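Local coordinates for probable outer membrane protein (Pseudomonas aeruginosa, PDB 3DWO) that probably carries long-chain fatty acids or similar hydrophobic compounds across the outer membrane, as a barrel of the FadL family, at residues 339-343 with 355-359; 13-17 with 380-384; 19-24 with 291-295; 27-32 with 100-104. One frame throughout, in Å; residues are numbered along the deposited sequence.

Contact 1: 339-343 with 355-359; sequences LAVGG and AGVAY. With C8E ((hydroxyethyloxy)tri(ethyloxy)octane), chain G.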
loop_
_atom_site.group_PDB
_atom_site.type_symbol
_atom_site.label_atom_id
_atom_site.label_comp_id
_atom_site.label_asym_id
_atom_site.label_seq_id
_atom_site.Cartn_x
_atom_site.Cartn_y
_atom_site.Cartn_z
ATOM N N LEU A 339 -1.399 -7.178 14.916
ATOM C CA LEU A 339 -2.000 -7.132 16.239
ATOM C C LEU A 339 -1.780 -5.764 16.867
ATOM O O LEU A 339 -0.689 -5.200 16.786
ATOM C CB LEU A 339 -1.385 -8.215 17.128
ATOM C CG LEU A 339 -1.196 -9.584 16.469
ATOM C CD1 LEU A 339 -0.424 -10.500 17.406
ATOM C CD2 LEU A 339 -2.544 -10.181 16.116
ATOM N N ALA A 340 -2.824 -5.234 17.491
ATOM C CA ALA A 340 -2.740 -3.928 18.121
ATOM C C ALA A 340 -3.466 -3.917 19.455
ATOM O O ALA A 340 -4.425 -4.659 19.668
ATOM C CB ALA A 340 -3.336 -2.868 17.202
ATOM N N VAL A 341 -2.995 -3.073 20.358
ATOM C CA VAL A 341 -3.615 -2.939 21.657
ATOM C C VAL A 341 -3.417 -1.498 22.078
ATOM O O VAL A 341 -2.336 -0.938 21.912
ATOM C CB VAL A 341 -2.981 -3.887 22.695
ATOM C CG1 VAL A 341 -1.482 -3.629 22.798
ATOM C CG2 VAL A 341 -3.654 -3.691 24.045
ATOM N N GLY A 342 -4.475 -0.894 22.598
ATOM C CA GLY A 342 -4.399 0.488 23.024
ATOM C C GLY A 342 -5.742 0.918 23.571
ATOM O O GLY A 342 -6.662 0.106 23.652
ATOM N N GLY A 343 -5.869 2.186 23.945
ATOM C CA GLY A 343 -7.135 2.641 24.480
ATOM C C GLY A 343 -7.247 4.134 24.691
ATOM O O GLY A 343 -6.305 4.887 24.444
ATOM N N ALA A 355 -3.384 6.252 23.375
ATOM C CA ALA A 355 -2.072 5.659 23.179
ATOM C C ALA A 355 -2.282 4.230 22.692
ATOM O O ALA A 355 -3.354 3.651 22.877
ATOM C CB ALA A 355 -1.291 5.666 24.481
ATOM N N GLY A 356 -1.259 3.666 22.061
ATOM C CA GLY A 356 -1.368 2.309 21.570
ATOM C C GLY A 356 -0.119 1.877 20.834
ATOM O O GLY A 356 0.737 2.699 20.499
ATOM N N VAL A 357 -0.019 0.576 20.591
ATOM C CA VAL A 357 1.108 0.002 19.884
ATOM C C VAL A 357 0.574 -1.153 19.047
ATOM O O VAL A 357 -0.454 -1.744 19.376
ATOM C CB VAL A 357 2.168 -0.547 20.860
ATOM C CG1 VAL A 357 2.708 0.578 21.736
ATOM C CG2 VAL A 357 1.553 -1.646 21.713
ATOM N N ALA A 358 1.268 -1.470 17.961
ATOM C CA ALA A 358 0.826 -2.557 17.104
ATOM C C ALA A 358 1.998 -3.275 16.453
ATOM O O ALA A 358 3.084 -2.721 16.303
ATOM C CB ALA A 358 -0.130 -2.015 16.028
ATOM N N TYR A 359 1.772 -4.531 16.095
ATOM C CA TYR A 359 2.782 -5.328 15.426
ATOM C C TYR A 359 2.184 -5.655 14.070
ATOM O O TYR A 359 1.086 -6.200 13.987
ATOM C CB TYR A 359 3.077 -6.604 16.210
ATOM C CG TYR A 359 3.809 -7.641 15.397
ATOM C CD1 TYR A 359 3.167 -8.810 14.989
ATOM C CD2 TYR A 359 5.126 -7.439 14.994
ATOM C CE1 TYR A 359 3.814 -9.750 14.197
ATOM C CE2 TYR A 359 5.786 -8.378 14.198
ATOM C CZ TYR A 359 5.120 -9.528 13.803
ATOM O OH TYR A 359 5.751 -10.452 13.000
HETATM C C1 C8E G . -2.893 1.970 26.803
HETATM C C2 C8E G . -3.855 2.891 27.392
HETATM C C3 C8E G . -3.920 4.206 26.758
HETATM C C4 C8E G . -3.289 5.153 27.666
HETATM C C5 C8E G . -4.105 6.390 27.715
HETATM C C6 C8E G . -3.743 7.181 28.876
#
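A355 meets G343 at one end of this ladder: G343 N hydrogen-bonds to A355 O at 3.1 Å, while the return hydrogen bond from A355 N is long and weak. The methyl of A355 lies on the outer face, where its CB is 3.8 Å from C3 of a bound detergent tail. At G356 the strands draw together, its CA only 3.8 Å from G342 CA, with no side chain on either residue to hold the backbones apart. This is the hairpin of strands 336-346 and 351-360 in the antiparallel wall of an outer-membrane beta barrel, and its next rung is V357, which exchanges two hydrogen bonds with V341, the one from V341 N to V357 O being 3.0 Å long. The two valines lie alongside each other on the surface. In each, the touching methyl is the one lodged between backbone N and carbonyl carbon, so that V341 CG1 meets V357 CG2 at 3.8 Å. A358 turns inward and sets its CB 3.5 Å from A340 CB, on the face that packs against A16 and A18. Y359 pairs with L339 through hydrogen bonds in both directions; its side chain touches Y379 of the next strand.

Contact 2: 13-17 with 380-384; sequences WGRAM and FASLG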
loop_
_atom_site.group_PDB
_atom_site.type_symbol
_atom_site.label_atom_id
_atom_site.label_comp_id
_atom_site.label_asym_id
_atom_site.label_seq_id
_atom_site.Cartn_x
_atom_site.Cartn_y
_atom_site.Cartn_z
ATOM N N TRP A 13 -5.714 6.347 14.732
ATOM C CA TRP A 13 -4.264 6.482 14.649
ATOM C C TRP A 13 -3.663 6.688 16.029
ATOM O O TRP A 13 -2.571 6.196 16.315
ATOM C CB TRP A 13 -3.866 7.656 13.746
ATOM C CG TRP A 13 -3.764 7.283 12.296
ATOM C CD1 TRP A 13 -4.665 7.561 11.311
ATOM C CD2 TRP A 13 -2.721 6.515 11.681
ATOM N NE1 TRP A 13 -4.254 7.013 10.122
ATOM C CE2 TRP A 13 -3.065 6.363 10.319
ATOM C CE3 TRP A 13 -1.531 5.939 12.149
ATOM C CZ2 TRP A 13 -2.261 5.656 9.416
ATOM C CZ3 TRP A 13 -0.730 5.236 11.250
ATOM C CH2 TRP A 13 -1.102 5.101 9.898
ATOM N N GLY A 14 -4.385 7.416 16.879
ATOM C CA GLY A 14 -3.906 7.693 18.223
ATOM C C GLY A 14 -3.719 6.459 19.088
ATOM O O GLY A 14 -2.907 6.463 20.013
ATOM N N ARG A 15 -4.467 5.400 18.800
ATOM C CA ARG A 15 -4.346 4.167 19.573
ATOM C C ARG A 15 -3.855 2.994 18.730
ATOM O O ARG A 15 -4.158 1.833 19.021
ATOM C CB ARG A 15 -5.682 3.823 20.239
ATOM C CG ARG A 15 -6.885 3.911 19.322
ATOM C CD ARG A 15 -8.164 3.557 20.065
ATOM N NE ARG A 15 -9.329 3.668 19.195
ATOM C CZ ARG A 15 -10.182 4.686 19.200
ATOM N NH1 ARG A 15 -10.021 5.697 20.040
ATOM N NH2 ARG A 15 -11.196 4.695 18.350
ATOM N N ALA A 16 -3.078 3.306 17.694
ATOM C CA ALA A 16 -2.524 2.298 16.795
ATOM C C ALA A 16 -3.596 1.382 16.218
ATOM O O ALA A 16 -3.362 0.188 16.019
ATOM C CB ALA A 16 -1.465 1.469 17.521
ATOM N N MET A 17 -4.772 1.951 15.953
ATOM C CA MET A 17 -5.893 1.205 15.383
ATOM C C MET A 17 -6.456 0.097 16.283
ATOM O O MET A 17 -7.257 -0.721 15.830
ATOM C CB MET A 17 -5.488 0.590 14.036
ATOM C CG MET A 17 -5.362 1.578 12.878
ATOM S SD MET A 17 -3.992 2.747 13.018
ATOM C CE MET A 17 -2.612 1.698 12.580
ATOM N N PHE A 380 4.325 -0.328 15.610
ATOM C CA PHE A 380 3.673 0.975 15.590
ATOM C C PHE A 380 3.512 1.500 17.014
ATOM O O PHE A 380 3.073 0.769 17.908
ATOM C CB PHE A 380 2.213 1.034 15.049
ATOM C CG PHE A 380 2.075 0.911 13.623
ATOM C CD1 PHE A 380 1.273 1.808 12.921
ATOM C CD2 PHE A 380 2.633 -0.164 12.937
ATOM C CE1 PHE A 380 1.032 1.637 11.555
ATOM C CE2 PHE A 380 2.397 -0.343 11.571
ATOM C CZ PHE A 380 1.593 0.561 10.880
ATOM N N ALA A 381 3.883 2.760 17.221
ATOM C CA ALA A 381 3.758 3.410 18.524
ATOM C C ALA A 381 2.974 4.701 18.305
ATOM O O ALA A 381 3.425 5.584 17.573
ATOM C CB ALA A 381 5.142 3.719 19.099
ATOM N N SER A 382 1.807 4.814 18.937
ATOM C CA SER A 382 0.965 5.996 18.761
ATOM C C SER A 382 0.539 6.703 20.044
ATOM O O SER A 382 0.389 6.082 21.099
ATOM C CB SER A 382 -0.312 5.626 17.996
ATOM O OG SER A 382 -0.034 4.957 16.780
ATOM N N LEU A 383 0.326 8.012 19.915
ATOM C CA LEU A 383 -0.139 8.869 21.002
ATOM C C LEU A 383 -1.236 9.740 20.398
ATOM O O LEU A 383 -1.108 10.189 19.257
ATOM C CB LEU A 383 0.993 9.762 21.520
ATOM C CG LEU A 383 2.142 9.079 22.260
ATOM C CD1 LEU A 383 3.172 10.130 22.642
ATOM C CD2 LEU A 383 1.613 8.362 23.501
ATOM N N GLY A 384 -2.311 9.971 21.147
ATOM C CA GLY A 384 -3.393 10.792 20.634
ATOM C C GLY A 384 -4.140 11.581 21.694
ATOM O O GLY A 384 -4.051 11.287 22.885
#
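W13 and F380 touch ring to ring without stacking: W13 CZ3 comes in at the edge of the F380 ring, near its plane, 4.0 Å from F380 CE1, while the phenyl approaches the indole at a slant. M17 closes the group. Bent at both chi2 (68°) and chi3 (76°), its chain curls back so that SD sits over one face of the W13 ring, displaced toward the rim, and the terminal methyl is delivered to the phenylalanine, M17 CE lying 3.8 Å from F380 CE1. The three side chains thus touch in turn, with the thioether bridging the two rings.

Further along the strand the side chains get smaller and the backbones approach. The CB of A16 lies 3.8 Å from S382 OG, whose hydroxyl is hydrogen-bonded to S402 on the neighbouring strand. Beyond the serine, two glycines face each other, G14 CA and G384 CA being 4.0 Å apart. R15 heads the other way, to a salt bridge with D344, and L383 projects from the outer side of the wall to a detergent molecule. A16, with positive phi, is the C-prime residue of a Schellman motif that ends helix 10-14 just where it meets the wall. A short N-terminal helix and its turn, packed against the inner face of the barrel, are typical of the hatch that plugs FadL-family channels.

Contact 3: 19-24 with 291-295; sequences GGSLFP and DWVHQ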
loop_
_atom_site.group_PDB
_atom_site.type_symbol
_atom_site.label_atom_id
_atom_site.label_comp_id
_atom_site.label_asym_id
_atom_site.label_seq_id
_atom_site.Cartn_x
_atom_site.Cartn_y
_atom_site.Cartn_z
ATOM N N GLY A 19 -8.748 -1.938 18.614
ATOM C CA GLY A 19 -10.183 -1.907 18.828
ATOM C C GLY A 19 -10.944 -1.609 17.552
ATOM O O GLY A 19 -12.176 -1.616 17.539
ATOM N N GLY A 20 -10.215 -1.347 16.473
ATOM C CA GLY A 20 -10.865 -1.060 15.211
ATOM C C GLY A 20 -11.805 0.121 15.335
ATOM O O GLY A 20 -11.424 1.180 15.845
ATOM N N SER A 21 -13.041 -0.056 14.878
ATOM C CA SER A 21 -14.024 1.015 14.941
ATOM C C SER A 21 -15.132 0.718 15.953
ATOM O O SER A 21 -16.243 1.244 15.835
ATOM C CB SER A 21 -14.629 1.239 13.551
ATOM O OG SER A 21 -15.178 0.036 13.041
ATOM N N LEU A 22 -14.820 -0.104 16.954
ATOM C CA LEU A 22 -15.802 -0.474 17.966
ATOM C C LEU A 22 -15.950 0.486 19.147
ATOM O O LEU A 22 -16.820 0.288 19.996
ATOM C CB LEU A 22 -15.519 -1.891 18.478
ATOM C CG LEU A 22 -15.711 -3.007 17.443
ATOM C CD1 LEU A 22 -15.530 -4.367 18.094
ATOM C CD2 LEU A 22 -17.098 -2.902 16.828
ATOM N N PHE A 23 -15.112 1.518 19.217
ATOM C CA PHE A 23 -15.229 2.493 20.298
ATOM C C PHE A 23 -16.523 3.273 20.073
ATOM O O PHE A 23 -16.948 3.472 18.936
ATOM C CB PHE A 23 -14.029 3.445 20.306
ATOM C CG PHE A 23 -12.840 2.919 21.069
ATOM C CD1 PHE A 23 -12.679 3.215 22.420
ATOM C CD2 PHE A 23 -11.895 2.109 20.445
ATOM C CE1 PHE A 23 -11.594 2.710 23.139
ATOM C CE2 PHE A 23 -10.811 1.600 21.154
ATOM C CZ PHE A 23 -10.661 1.901 22.505
ATOM N N PRO A 24 -17.171 3.719 21.160
ATOM C CA PRO A 24 -18.428 4.476 21.113
ATOM C C PRO A 24 -18.553 5.578 20.056
ATOM O O PRO A 24 -17.747 6.505 20.001
ATOM C CB PRO A 24 -18.545 5.022 22.533
ATOM C CG PRO A 24 -17.988 3.896 23.346
ATOM C CD PRO A 24 -16.744 3.503 22.557
ATOM N N ASP A 291 -12.132 -7.503 16.443
ATOM C CA ASP A 291 -11.954 -6.396 17.378
ATOM C C ASP A 291 -12.673 -6.601 18.710
ATOM O O ASP A 291 -13.767 -7.169 18.769
ATOM C CB ASP A 291 -12.430 -5.090 16.744
ATOM C CG ASP A 291 -11.734 -4.793 15.434
ATOM O OD1 ASP A 291 -10.488 -4.688 15.429
ATOM O OD2 ASP A 291 -12.433 -4.663 14.407
ATOM N N TRP A 292 -12.046 -6.117 19.776
ATOM C CA TRP A 292 -12.592 -6.230 21.118
ATOM C C TRP A 292 -12.334 -4.960 21.916
ATOM O O TRP A 292 -11.196 -4.519 22.058
ATOM C CB TRP A 292 -11.970 -7.431 21.837
ATOM C CG TRP A 292 -12.407 -7.587 23.268
ATOM C CD1 TRP A 292 -13.670 -7.423 23.765
ATOM C CD2 TRP A 292 -11.589 -7.980 24.378
ATOM N NE1 TRP A 292 -13.689 -7.693 25.114
ATOM C CE2 TRP A 292 -12.426 -8.036 25.516
ATOM C CE3 TRP A 292 -10.229 -8.292 24.521
ATOM C CZ2 TRP A 292 -11.948 -8.392 26.785
ATOM C CZ3 TRP A 292 -9.752 -8.645 25.785
ATOM C CH2 TRP A 292 -10.614 -8.690 26.899
ATOM N N VAL A 293 -13.404 -4.369 22.429
ATOM C CA VAL A 293 -13.289 -3.160 23.224
ATOM C C VAL A 293 -13.927 -3.387 24.589
ATOM O O VAL A 293 -15.107 -3.725 24.694
ATOM C CB VAL A 293 -13.973 -1.965 22.526
ATOM C CG1 VAL A 293 -13.983 -0.754 23.443
ATOM C CG2 VAL A 293 -13.230 -1.630 21.240
ATOM N N HIS A 294 -13.128 -3.222 25.636
ATOM C CA HIS A 294 -13.612 -3.398 26.994
ATOM C C HIS A 294 -13.541 -2.086 27.759
ATOM O O HIS A 294 -12.495 -1.442 27.816
ATOM C CB HIS A 294 -12.789 -4.457 27.730
ATOM C CG HIS A 294 -13.166 -4.611 29.171
ATOM N ND1 HIS A 294 -12.984 -3.608 30.097
ATOM C CD2 HIS A 294 -13.742 -5.639 29.837
ATOM C CE1 HIS A 294 -13.434 -4.008 31.273
ATOM N NE2 HIS A 294 -13.900 -5.237 31.142
ATOM N N GLN A 295 -14.665 -1.694 28.344
ATOM C CA GLN A 295 -14.727 -0.468 29.118
ATOM C C GLN A 295 -14.522 -0.829 30.587
ATOM O O GLN A 295 -15.378 -1.469 31.200
ATOM C CB GLN A 295 -16.083 0.199 28.900
ATOM C CG GLN A 295 -16.388 0.421 27.427
ATOM C CD GLN A 295 -17.831 0.804 27.167
ATOM O OE1 GLN A 295 -18.755 0.060 27.506
ATOM N NE2 GLN A 295 -18.033 1.967 26.554
HETATM O O HOH W 1 -13.596 -2.308 12.965
#
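The type II' turn from G19 to L22, part of the N-terminal hatch of this FadL-family barrel, lays L22 against D291 and V293 on the inner face of strand 287-295. The turn is closed by a hydrogen bond from L22 N to G19 O at 3.1 Å, and G20 occupies its first corner (i+1) with positive phi. L22 drapes over the strand: its CD1 rests 3.5 Å from D291 CB, while its CB packs 3.6 Å from V293 CG2.

V293 is the fork of the contact. Its CG1 lies opposite the backbone N (chi1 173°) and is carried over the F23 ring, 4.2 Å from the ring centroid and 9° off the normal, a CH-pi contact close to the middle of the face. Its CG2, beside the backbone N, fills the angle between the leucine and the turn. R15 takes the opposite face of the F23 ring in a cation-pi contact, so the phenyl is held between a barrel methyl and a hatch guanidinium. Such inward side chains alternate along the strand with W292 and H294, which point away from the hatch.

D291 supplies the polar end. One water joins it to the turn, accepting from S21 N at 3.0 Å and donating to D291 OD2 at 3.0 Å. The other carboxylate oxygen, D291 OD1, is hydrogen-bonded to S305 OG on the adjoining strand 300-309, so both oxygens are engaged and the group is steadied from two directions.

Contact 4: 27-32 with 100-104; sequences PSAAFN and GFLVV. With C8E ((hydroxyethyloxy)tri(ethyloxy)octane), chain L.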
loop_
_atom_site.group_PDB
_atom_site.type_symbol
_atom_site.label_atom_id
_atom_site.label_comp_id
_atom_site.label_asym_id
_atom_site.label_seq_id
_atom_site.Cartn_x
_atom_site.Cartn_y
_atom_site.Cartn_z
ATOM N N PRO A 27 -17.551 7.033 13.674
ATOM C CA PRO A 27 -18.010 7.041 12.281
ATOM C C PRO A 27 -17.189 6.205 11.297
ATOM O O PRO A 27 -17.680 5.872 10.216
ATOM C CB PRO A 27 -18.018 8.528 11.933
ATOM C CG PRO A 27 -16.927 9.082 12.785
ATOM C CD PRO A 27 -17.171 8.390 14.102
ATOM N N SER A 28 -15.956 5.859 11.661
ATOM C CA SER A 28 -15.117 5.050 10.776
ATOM C C SER A 28 -15.746 3.675 10.572
ATOM O O SER A 28 -15.324 2.909 9.703
ATOM C CB SER A 28 -13.713 4.879 11.359
ATOM O OG SER A 28 -13.751 4.122 12.554
ATOM N N ALA A 29 -16.754 3.364 11.381
ATOM C CA ALA A 29 -17.442 2.084 11.278
ATOM C C ALA A 29 -18.158 1.953 9.934
ATOM O O ALA A 29 -18.428 0.850 9.471
ATOM C CB ALA A 29 -18.449 1.938 12.421
ATOM N N ALA A 30 -18.469 3.085 9.313
ATOM C CA ALA A 30 -19.155 3.082 8.026
ATOM C C ALA A 30 -18.424 2.198 7.009
ATOM O O ALA A 30 -19.035 1.675 6.075
ATOM C CB ALA A 30 -19.277 4.504 7.499
ATOM N N PHE A 31 -17.121 2.017 7.200
ATOM C CA PHE A 31 -16.341 1.195 6.281
ATOM C C PHE A 31 -15.691 -0.017 6.948
ATOM O O PHE A 31 -15.858 -1.147 6.494
ATOM C CB PHE A 31 -15.254 2.044 5.608
ATOM C CG PHE A 31 -14.321 1.257 4.727
ATOM C CD1 PHE A 31 -14.772 0.689 3.540
ATOM C CD2 PHE A 31 -12.990 1.068 5.096
ATOM C CE1 PHE A 31 -13.911 -0.055 2.732
ATOM C CE2 PHE A 31 -12.121 0.325 4.294
ATOM C CZ PHE A 31 -12.582 -0.238 3.110
ATOM N N ASN A 32 -14.958 0.229 8.027
ATOM C CA ASN A 32 -14.242 -0.821 8.743
ATOM C C ASN A 32 -15.108 -1.973 9.270
ATOM O O ASN A 32 -14.747 -3.142 9.121
ATOM C CB ASN A 32 -13.408 -0.167 9.842
ATOM C CG ASN A 32 -12.394 0.826 9.270
ATOM O OD1 ASN A 32 -11.603 0.473 8.393
ATOM N ND2 ASN A 32 -12.422 2.067 9.753
ATOM N N GLY A 100 -12.916 10.418 4.942
ATOM C CA GLY A 100 -14.188 10.963 5.380
ATOM C C GLY A 100 -15.196 9.901 5.769
ATOM O O GLY A 100 -15.298 8.861 5.119
ATOM N N PHE A 101 -15.943 10.165 6.836
ATOM C CA PHE A 101 -16.953 9.225 7.304
ATOM C C PHE A 101 -18.247 9.935 7.663
ATOM O O PHE A 101 -18.246 11.021 8.253
ATOM C CB PHE A 101 -16.453 8.461 8.530
ATOM C CG PHE A 101 -15.253 7.597 8.266
ATOM C CD1 PHE A 101 -15.359 6.458 7.474
ATOM C CD2 PHE A 101 -14.016 7.916 8.822
ATOM C CE1 PHE A 101 -14.248 5.644 7.240
ATOM C CE2 PHE A 101 -12.902 7.115 8.597
ATOM C CZ PHE A 101 -13.015 5.975 7.804
ATOM N N LEU A 102 -19.357 9.310 7.299
ATOM C CA LEU A 102 -20.666 9.855 7.597
ATOM C C LEU A 102 -21.579 8.710 8.008
ATOM O O LEU A 102 -21.686 7.705 7.303
ATOM C CB LEU A 102 -21.239 10.573 6.373
ATOM C CG LEU A 102 -22.674 11.079 6.535
ATOM C CD1 LEU A 102 -22.741 12.094 7.665
ATOM C CD2 LEU A 102 -23.138 11.695 5.232
ATOM N N VAL A 103 -22.214 8.852 9.165
ATOM C CA VAL A 103 -23.129 7.833 9.653
ATOM C C VAL A 103 -24.480 8.479 9.932
ATOM O O VAL A 103 -24.571 9.470 10.659
ATOM C CB VAL A 103 -22.607 7.167 10.932
ATOM C CG1 VAL A 103 -23.641 6.181 11.452
ATOM C CG2 VAL A 103 -21.295 6.451 10.643
ATOM N N VAL A 104 -25.522 7.906 9.340
ATOM C CA VAL A 104 -26.875 8.423 9.484
ATOM C C VAL A 104 -27.863 7.326 9.862
ATOM O O VAL A 104 -28.282 6.540 9.010
ATOM C CB VAL A 104 -27.362 9.055 8.162
ATOM C CG1 VAL A 104 -28.754 9.626 8.339
ATOM C CG2 VAL A 104 -26.391 10.129 7.710
HETATM C C1 C8E L . -18.044 10.466 1.354
HETATM C C2 C8E L . -18.471 11.123 2.580
HETATM C C3 C8E L . -17.388 11.718 3.362
HETATM C C4 C8E L . -17.995 12.370 4.507
HETATM C C5 C8E L . -17.554 13.786 4.538
HETATM C C6 C8E L . -17.962 14.413 5.778
#
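F101 lies with one ring face beneath the backbone of S28: S28 CA stands 3.4 Å from the ring centroid and only 4° off the normal, a CH-pi contact almost exactly over the centre. The pairing joins the hatch segment around the short, weakly bonded helix 29-32 to the inner face of strand 93-105 in the barrel wall. S28 CB adds to the same overlap, 3.6 Å from F101 CE2, while its hydroxyl is hydrogen-bonded to D26. F31 comes to the ring differently, its CB at the edge near the ring plane and 4.1 Å from F101 CE1; its own ring leads away to edge-to-face contacts with F215 and H233. At the root of the side chain, P27 CB packs 3.7 Å from F101 CB. V103, one inward position further along the strand, sends its CG2 to both P27 and A30, at 4.2 Å from A30 CB. Within the turn, S28 O takes the N-H groups of both F31 and N32, and P27 O takes that of A30. Between the two inward residues L102 points out of the barrel, where a bound detergent chain runs across the strand and its C3 lies 3.7 Å from G100 C.

From the N terminus, residues 13-17 come first, and contact 2 closes the longest loop, returning only at strand 378-388. Contact 3 opens a few residues later, at 19-24, and ends on strand 287-295; within it nests contact 4, the much shorter loop from 27-32 to strand 93-105. Contact 1, a local hairpin, follows these two in series but still lies inside contact 2, so none of the loops cross. The hatch therefore touches three separate parts of the barrel wall in turn. Contacts 1 and 2 share a continuous piece of it, since strands 351-360 and 378-388 are neighbours, whereas contacts 3 and 4 meet through S21 packing against S28 and A29.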